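Side-chain contacts in folylpolyglutamate synthase/dihydrofolate synthase (Thermotoga maritima, PDB 1O5Z), which probably adds L-glutamate to 7,8-dihydropteroate and to tetrahydrofolyl polyglutamates, using ATP and magnesium: residues 196-201 and 221-226; 206-211 and 279-284. All coordinates share one frame; numbering follows the deposited sequence.

How the contacts relate
Contacts 1 and 2 illustrate how an alpha/beta domain is packed in layers on the two faces of one sheet. Both lie within the Mur ligase middle domain, their centres about 14 Å apart, and their segments alternate along the chain: 196-201, 206-211, 221-226, 279-284. Strand 207-209 follows helix 190-197 and precedes helix 214-227. Contact 1 joins the end of the first helix to the second; contact 2 sets the strand's other face against helix 271-286. The two meet where Ile-201 CD1 lies 3.6 Å from Leu-207 CD2, so apolar packing passes from the helical layer of contact 1 into the sheet and on to the helix of contact 2.

Contact 1. Residues 196-201 and 221-226; sequences EKSGII and EDVARK. With SO4 (sulfate ion), chain B.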
ATOM      1  N   GLU A 196      17.690  -7.068  -5.214  1.00 48.84           N
ATOM      2  CA  GLU A 196      16.835  -7.477  -4.085  1.00 48.57           C
ATOM      3  C   GLU A 196      15.391  -7.754  -4.543  1.00 47.59           C
ATOM      4  O   GLU A 196      14.797  -8.789  -4.230  1.00 45.70           O
ATOM      5  CB  GLU A 196      16.900  -6.390  -2.976  1.00 49.13           C
ATOM      6  CG  GLU A 196      16.422  -6.805  -1.579  1.00 51.72           C
ATOM      7  CD  GLU A 196      17.264  -7.938  -0.933  1.00 58.04           C
ATOM      8  OE1 GLU A 196      18.392  -8.245  -1.440  1.00 59.82           O
ATOM      9  OE2 GLU A 196      16.798  -8.512   0.106  1.00 59.96           O
ATOM     10  N   LYS A 197      14.855  -6.833  -5.333  1.00 47.32           N
ATOM     11  CA  LYS A 197      13.518  -6.970  -5.875  1.00 47.67           C
ATOM     12  C   LYS A 197      13.349  -8.126  -6.874  1.00 47.30           C
ATOM     13  O   LYS A 197      12.298  -8.759  -6.922  1.00 46.61           O
ATOM     14  CB  LYS A 197      13.076  -5.641  -6.540  1.00 48.29           C
ATOM     15  CG  LYS A 197      12.877  -4.581  -5.518  1.00 50.16           C
ATOM     16  CD  LYS A 197      11.911  -3.522  -5.865  1.00 53.17           C
ATOM     17  CE  LYS A 197      12.060  -2.339  -4.872  1.00 54.99           C
ATOM     18  NZ  LYS A 197      12.354  -2.693  -3.468  1.00 55.51           N
ATOM     19  N   SER A 198      14.356  -8.398  -7.692  1.00 47.04           N
ATOM     20  CA  SER A 198      14.210  -9.496  -8.611  1.00 47.39           C
ATOM     21  C   SER A 198      14.377 -10.866  -7.965  1.00 47.33           C
ATOM     22  O   SER A 198      14.272 -11.853  -8.685  1.00 48.41           O
ATOM     23  CB  SER A 198      15.071  -9.346  -9.882  1.00 47.58           C
ATOM     24  OG  SER A 198      16.168  -8.534  -9.672  1.00 48.94           O
ATOM     25  N   GLY A 199      14.569 -10.938  -6.637  1.00 47.53           N
ATOM     26  CA  GLY A 199      14.465 -12.211  -5.885  1.00 47.07           C
ATOM     27  C   GLY A 199      13.088 -12.861  -5.833  1.00 47.50           C
ATOM     28  O   GLY A 199      12.965 -14.029  -5.426  1.00 48.25           O
ATOM     29  N   ILE A 200      12.039 -12.108  -6.200  1.00 47.40           N
ATOM     30  CA  ILE A 200      10.679 -12.658  -6.396  1.00 47.23           C
ATOM     31  C   ILE A 200      10.427 -13.229  -7.789  1.00 47.34           C
ATOM     32  O   ILE A 200       9.333 -13.725  -8.053  1.00 47.83           O
ATOM     33  CB  ILE A 200       9.597 -11.602  -6.046  1.00 47.29           C
ATOM     34  CG1 ILE A 200       9.394 -10.564  -7.163  1.00 46.91           C
ATOM     35  CG2 ILE A 200       9.988 -10.841  -4.748  1.00 47.88           C
ATOM     36  CD1 ILE A 200       8.065  -9.772  -6.974  1.00 47.45           C
ATOM     37  N   ILE A 201      11.408 -13.131  -8.684  1.00 47.08           N
ATOM     38  CA  ILE A 201      11.351 -13.824  -9.978  1.00 47.78           C
ATOM     39  C   ILE A 201      11.607 -15.318  -9.766  1.00 47.91           C
ATOM     40  O   ILE A 201      12.621 -15.693  -9.181  1.00 47.47           O
ATOM     41  CB  ILE A 201      12.361 -13.271 -11.003  1.00 46.87           C
ATOM     42  CG1 ILE A 201      12.096 -11.789 -11.265  1.00 47.15           C
ATOM     43  CG2 ILE A 201      12.256 -14.069 -12.313  1.00 46.96           C
ATOM     44  CD1 ILE A 201      13.177 -11.065 -12.107  1.00 48.22           C
ATOM     45  N   GLU A 221      16.136  -8.422 -16.425  1.00 45.29           N
ATOM     46  CA  GLU A 221      16.333  -9.182 -17.650  1.00 45.32           C
ATOM     47  C   GLU A 221      17.230 -10.373 -17.411  1.00 45.16           C
ATOM     48  O   GLU A 221      16.925 -11.476 -17.852  1.00 45.38           O
ATOM     49  CB  GLU A 221      16.972  -8.307 -18.749  1.00 45.16           C
ATOM     50  CG  GLU A 221      15.980  -7.342 -19.392  1.00 45.86           C
ATOM     51  CD  GLU A 221      16.659  -6.201 -20.158  1.00 45.92           C
ATOM     52  OE1 GLU A 221      17.869  -6.290 -20.479  1.00 45.23           O
ATOM     53  OE2 GLU A 221      15.974  -5.195 -20.414  1.00 46.11           O
ATOM     54  N   ASP A 222      18.357 -10.126 -16.740  1.00 44.86           N
ATOM     55  CA  ASP A 222      19.325 -11.169 -16.461  1.00 44.64           C
ATOM     56  C   ASP A 222      18.715 -12.258 -15.580  1.00 43.81           C
ATOM     57  O   ASP A 222      18.871 -13.436 -15.869  1.00 43.11           O
ATOM     58  CB  ASP A 222      20.603 -10.584 -15.844  1.00 44.93           C
ATOM     59  CG  ASP A 222      21.369  -9.691 -16.825  1.00 47.47           C
ATOM     60  OD1 ASP A 222      22.622  -9.626 -16.763  1.00 54.39           O
ATOM     61  OD2 ASP A 222      20.804  -9.023 -17.720  1.00 50.16           O
ATOM     62  N   VAL A 223      18.000 -11.870 -14.533  1.00 43.12           N
ATOM     63  CA  VAL A 223      17.351 -12.875 -13.661  1.00 43.52           C
ATOM     64  C   VAL A 223      16.255 -13.698 -14.348  1.00 43.89           C
ATOM     65  O   VAL A 223      16.271 -14.930 -14.281  1.00 43.14           O
ATOM     66  CB  VAL A 223      16.815 -12.257 -12.375  1.00 42.97           C
ATOM     67  CG1 VAL A 223      16.153 -13.321 -11.523  1.00 42.82           C
ATOM     68  CG2 VAL A 223      17.976 -11.590 -11.614  1.00 41.75           C
ATOM     69  N   ALA A 224      15.343 -13.012 -15.031  1.00 45.40           N
ATOM     70  CA  ALA A 224      14.275 -13.667 -15.807  1.00 46.74           C
ATOM     71  C   ALA A 224      14.823 -14.575 -16.905  1.00 47.70           C
ATOM     72  O   ALA A 224      14.358 -15.693 -17.075  1.00 48.29           O
ATOM     73  CB  ALA A 224      13.346 -12.625 -16.427  1.00 47.03           C
ATOM     74  N   ARG A 225      15.800 -14.098 -17.657  1.00 48.60           N
ATOM     75  CA  ARG A 225      16.408 -14.918 -18.690  1.00 49.31           C
ATOM     76  C   ARG A 225      16.996 -16.184 -18.060  1.00 49.50           C
ATOM     77  O   ARG A 225      16.855 -17.259 -18.603  1.00 48.93           O
ATOM     78  CB  ARG A 225      17.497 -14.124 -19.426  1.00 49.39           C
ATOM     79  CG  ARG A 225      18.264 -14.908 -20.500  1.00 49.51           C
ATOM     80  CD  ARG A 225      19.243 -14.052 -21.362  1.00 51.86           C
ATOM     81  NE  ARG A 225      19.902 -12.968 -20.599  1.00 54.71           N
ATOM     82  CZ  ARG A 225      19.614 -11.644 -20.677  1.00 55.27           C
ATOM     83  NH1 ARG A 225      18.677 -11.165 -21.494  1.00 55.42           N
ATOM     84  NH2 ARG A 225      20.284 -10.780 -19.919  1.00 55.29           N
ATOM     85  N   LYS A 226      17.653 -16.035 -16.913  1.00 50.41           N
ATOM     86  CA  LYS A 226      18.193 -17.167 -16.153  1.00 51.36           C
ATOM     87  C   LYS A 226      17.108 -18.094 -15.668  1.00 50.76           C
ATOM     88  O   LYS A 226      17.259 -19.298 -15.770  1.00 50.47           O
ATOM     89  CB  LYS A 226      18.950 -16.693 -14.915  1.00 51.73           C
ATOM     90  CG  LYS A 226      20.453 -16.728 -15.034  1.00 53.29           C
ATOM     91  CD  LYS A 226      21.100 -16.121 -13.756  1.00 54.00           C
ATOM     92  CE  LYS A 226      22.417 -16.840 -13.345  1.00 55.03           C
ATOM     93  NZ  LYS A 226      23.588 -16.524 -14.209  1.00 56.56           N
TER
HETATM   94  S   SO4 B 501      10.483  -1.668  -0.978  1.00 61.78           S
HETATM   95  O1  SO4 B 501       9.512  -1.751   0.115  1.00 67.23           O
HETATM   96  O2  SO4 B 501      10.625  -0.276  -1.390  1.00 64.42           O
HETATM   97  O3  SO4 B 501       9.967  -2.512  -2.063  1.00 67.31           O
HETATM   98  O4  SO4 B 501      11.776  -2.216  -0.593  1.00 63.72           O
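Ile-201 and Val-223 meet between two consecutive beta-alpha-beta crossovers of the P-loop-type middle domain: helix 190-197 links strands 173-175 and 207-209, helix 214-227 links strands 207-209 and 231-233. Residues 198-201, at the foot of helix 190-197, rest on one side of the second helix. Packing is tightest around the CG1 branch of Val-223, which points at this segment. Ile-201 crosses it obliquely, with CD1 lying 3.8 Å from Val-223 CG1 and equally near its CB. The isoleucine CG1 is anti to the carbonyl carbon (chi1 -60°) and the chain then runs on extended, which carries CD1 over the valine, while the CG2 branch settles 4.1 Å from Ala-224 CA. From the backbone side, Ser-198 O comes within 3.7 Å of Val-223 CG1.

The fit is looser at the other valine methyl, where Ser-198 OG stands 4.0 Å from Val-223 CG2. That hydroxyl bonds to Ala-194 O, in helix 190-197, and no hydrogen bond spans the contact. Farther round helix 214-227, on the solvent side, exposed Arg-225 and Asp-222 pair instead with each other, NH2 to OD2, and Glu-221 O lies over one face of the guanidinium.

Lys-197, in the helix itself, heads in another direction, past Thr-60, and is probably the counterpart of the lysine found carbamylated in related ligases. Here its chain bends at the last torsion (chi4 -37°), and NZ donates to O3 of a sulfate ion at 2.8 Å and, weakly, to O4 at 3.0 Å; Gly-159 N binds the same ion.

Contact 2. Residues 206-211 and 279-284; sequences PLVTGE and ALKTLE
Between Val-208 and Lys-281 no flat group intervenes: aliphatic carbon meets aliphatic carbon, and the planar side chains stand around the contact. The aromatic ring is that of Tyr-232 on neighbouring strand 231-233, a residue that the Val-208 side chain also touches; it takes part in a cation-pi interaction with Lys-281. The second planar group, the Glu-284 carboxylate, is approached at OE1 by Lys-281 NZ from the anti side, 22° out of its plane, in a short salt bridge of 2.6 Å. Tyr-254 OH and Glu-257 N also bond to OE1, and Asn-258 N holds OE2, so both ends of the carboxylate are gripped.

The contact itself joins the central sheet of the middle domain to helix 271-286. Val-208 points from strand 207-209 at the helix, whereas Thr-209 turns to the opposite face and touches helix 214-227. Both valine methyls are engaged: CG1 lies 3.7 Å from Lys-281 CG, and CG2 is 3.9 Å from Thr-282 CA. The two side chains cross at about a right angle. Lys-281 starts toward the strand with CG anti to the backbone N (chi1 -166°), then bends at its second and third torsions, leaving CB and CG on the valine while the ammonium swings off to Glu-284.

Thr-282 OG1 lies 3.9 Å from Val-208 CB without bonding to the strand. Its polar partners are Thr-174 OG1, on adjacent strand 173-175, and Val-278 O, one turn back in the helix. Polar groups at this buried interface are therefore satisfied by neighbours other than Val-208, and strand and helix are held together here by dispersion and the exclusion of water, with the lysine divided between an apolar stem and a paired, charged tip.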
ATOM      1  N   PRO A 206       6.251 -15.926 -15.193  1.00 46.75           N
ATOM      2  CA  PRO A 206       6.455 -14.633 -15.856  1.00 46.81           C
ATOM      3  C   PRO A 206       6.739 -13.506 -14.872  1.00 46.32           C
ATOM      4  O   PRO A 206       6.439 -13.609 -13.666  1.00 46.19           O
ATOM      5  CB  PRO A 206       5.134 -14.386 -16.580  1.00 47.11           C
ATOM      6  CG  PRO A 206       4.138 -15.276 -15.860  1.00 47.21           C
ATOM      7  CD  PRO A 206       4.920 -16.500 -15.488  1.00 46.78           C
ATOM      8  N   LEU A 207       7.350 -12.450 -15.403  1.00 45.62           N
ATOM      9  CA  LEU A 207       7.604 -11.219 -14.660  1.00 44.64           C
ATOM     10  C   LEU A 207       6.964 -10.061 -15.429  1.00 44.02           C
ATOM     11  O   LEU A 207       7.154  -9.934 -16.668  1.00 42.82           O
ATOM     12  CB  LEU A 207       9.110 -10.949 -14.562  1.00 44.83           C
ATOM     13  CG  LEU A 207       9.516  -9.490 -14.261  1.00 44.83           C
ATOM     14  CD1 LEU A 207       9.052  -9.094 -12.825  1.00 44.82           C
ATOM     15  CD2 LEU A 207      11.015  -9.313 -14.439  1.00 44.85           C
ATOM     16  N   VAL A 208       6.261  -9.209 -14.689  1.00 42.54           N
ATOM     17  CA  VAL A 208       5.752  -7.949 -15.226  1.00 42.17           C
ATOM     18  C   VAL A 208       6.360  -6.757 -14.503  1.00 41.93           C
ATOM     19  O   VAL A 208       6.405  -6.730 -13.280  1.00 42.79           O
ATOM     20  CB  VAL A 208       4.252  -7.897 -15.098  1.00 41.90           C
ATOM     21  CG1 VAL A 208       3.710  -6.579 -15.631  1.00 42.34           C
ATOM     22  CG2 VAL A 208       3.666  -9.056 -15.809  1.00 43.32           C
ATOM     23  N   THR A 209       6.825  -5.768 -15.262  1.00 42.39           N
ATOM     24  CA  THR A 209       7.357  -4.535 -14.677  1.00 41.99           C
ATOM     25  C   THR A 209       6.921  -3.213 -15.329  1.00 42.50           C
ATOM     26  O   THR A 209       6.777  -3.085 -16.569  1.00 41.90           O
ATOM     27  CB  THR A 209       8.915  -4.615 -14.502  1.00 42.00           C
ATOM     28  OG1 THR A 209       9.405  -3.454 -13.790  1.00 39.75           O
ATOM     29  CG2 THR A 209       9.628  -4.645 -15.839  1.00 41.55           C
ATOM     30  N   GLY A 210       6.708  -2.231 -14.448  1.00 43.18           N
ATOM     31  CA  GLY A 210       6.429  -0.850 -14.839  1.00 44.09           C
ATOM     32  C   GLY A 210       7.678  -0.007 -14.846  1.00 44.93           C
ATOM     33  O   GLY A 210       7.602   1.215 -14.919  1.00 45.62           O
ATOM     34  N   GLU A 211       8.841  -0.660 -14.806  1.00 45.50           N
ATOM     35  CA  GLU A 211      10.113   0.035 -14.662  1.00 45.12           C
ATOM     36  C   GLU A 211      10.645   0.365 -16.045  1.00 45.71           C
ATOM     37  O   GLU A 211      10.435  -0.397 -17.007  1.00 45.83           O
ATOM     38  CB  GLU A 211      11.116  -0.794 -13.844  1.00 44.89           C
ATOM     39  CG  GLU A 211      12.462  -0.095 -13.529  1.00 44.60           C
ATOM     40  CD  GLU A 211      12.309   1.310 -12.955  1.00 42.84           C
ATOM     41  OE1 GLU A 211      11.520   1.518 -12.001  1.00 40.73           O
ATOM     42  OE2 GLU A 211      12.980   2.227 -13.478  1.00 43.84           O
ATOM     43  N   ALA A 279      -1.176  -3.803 -13.560  1.00 43.42           N
ATOM     44  CA  ALA A 279      -2.146  -4.756 -13.008  1.00 43.13           C
ATOM     45  C   ALA A 279      -2.781  -5.645 -14.105  1.00 43.97           C
ATOM     46  O   ALA A 279      -2.982  -6.855 -13.915  1.00 44.20           O
ATOM     47  CB  ALA A 279      -3.212  -4.005 -12.245  1.00 41.90           C
ATOM     48  N   LEU A 280      -3.137  -5.030 -15.240  1.00 44.49           N
ATOM     49  CA  LEU A 280      -3.781  -5.740 -16.324  1.00 44.44           C
ATOM     50  C   LEU A 280      -2.786  -6.664 -16.988  1.00 44.48           C
ATOM     51  O   LEU A 280      -3.116  -7.817 -17.276  1.00 44.08           O
ATOM     52  CB  LEU A 280      -4.402  -4.771 -17.342  1.00 45.16           C
ATOM     53  CG  LEU A 280      -5.509  -3.811 -16.820  1.00 45.80           C
ATOM     54  CD1 LEU A 280      -6.224  -3.042 -17.962  1.00 45.50           C
ATOM     55  CD2 LEU A 280      -6.512  -4.548 -16.025  1.00 46.73           C
ATOM     56  N   LYS A 281      -1.564  -6.183 -17.233  1.00 44.36           N
ATOM     57  CA  LYS A 281      -0.506  -7.106 -17.695  1.00 44.10           C
ATOM     58  C   LYS A 281      -0.271  -8.228 -16.691  1.00 43.51           C
ATOM     59  O   LYS A 281      -0.168  -9.368 -17.067  1.00 42.87           O
ATOM     60  CB  LYS A 281       0.802  -6.390 -18.011  1.00 44.31           C
ATOM     61  CG  LYS A 281       1.892  -7.213 -18.821  1.00 45.15           C
ATOM     62  CD  LYS A 281       1.444  -8.524 -19.561  1.00 46.69           C
ATOM     63  CE  LYS A 281       0.954  -8.317 -20.919  1.00 45.35           C
ATOM     64  NZ  LYS A 281       0.212  -9.536 -21.431  1.00 43.72           N
ATOM     65  N   THR A 282      -0.216  -7.920 -15.407  1.00 43.84           N
ATOM     66  CA  THR A 282       0.003  -8.944 -14.446  1.00 44.38           C
ATOM     67  C   THR A 282      -1.039 -10.033 -14.646  1.00 44.88           C
ATOM     68  O   THR A 282      -0.719 -11.203 -14.735  1.00 45.54           O
ATOM     69  CB  THR A 282      -0.069  -8.330 -13.079  1.00 45.35           C
ATOM     70  OG1 THR A 282       1.094  -7.484 -12.871  1.00 44.25           O
ATOM     71  CG2 THR A 282      -0.015  -9.432 -11.971  1.00 46.42           C
ATOM     72  N   LEU A 283      -2.282  -9.606 -14.820  1.00 45.31           N
ATOM     73  CA  LEU A 283      -3.439 -10.491 -14.980  1.00 45.55           C
ATOM     74  C   LEU A 283      -3.422 -11.246 -16.320  1.00 45.14           C
ATOM     75  O   LEU A 283      -3.724 -12.457 -16.362  1.00 44.42           O
ATOM     76  CB  LEU A 283      -4.750  -9.692 -14.804  1.00 45.78           C
ATOM     77  CG  LEU A 283      -5.103  -9.346 -13.332  1.00 46.33           C
ATOM     78  CD1 LEU A 283      -6.296  -8.423 -13.179  1.00 46.59           C
ATOM     79  CD2 LEU A 283      -5.340 -10.575 -12.539  1.00 44.56           C
ATOM     80  N   GLU A 284      -3.062 -10.564 -17.397  1.00 44.46           N
ATOM     81  CA  GLU A 284      -2.860 -11.261 -18.678  1.00 44.29           C
ATOM     82  C   GLU A 284      -1.808 -12.377 -18.586  1.00 44.89           C
ATOM     83  O   GLU A 284      -2.049 -13.517 -19.005  1.00 44.50           O
ATOM     84  CB  GLU A 284      -2.463 -10.274 -19.773  1.00 44.11           C
ATOM     85  CG  GLU A 284      -3.564  -9.272 -20.136  1.00 43.71           C
ATOM     86  CD  GLU A 284      -3.170  -8.326 -21.250  1.00 43.28           C
ATOM     87  OE1 GLU A 284      -1.962  -8.129 -21.522  1.00 39.72           O
ATOM     88  OE2 GLU A 284      -4.082  -7.785 -21.879  1.00 44.16           O
TER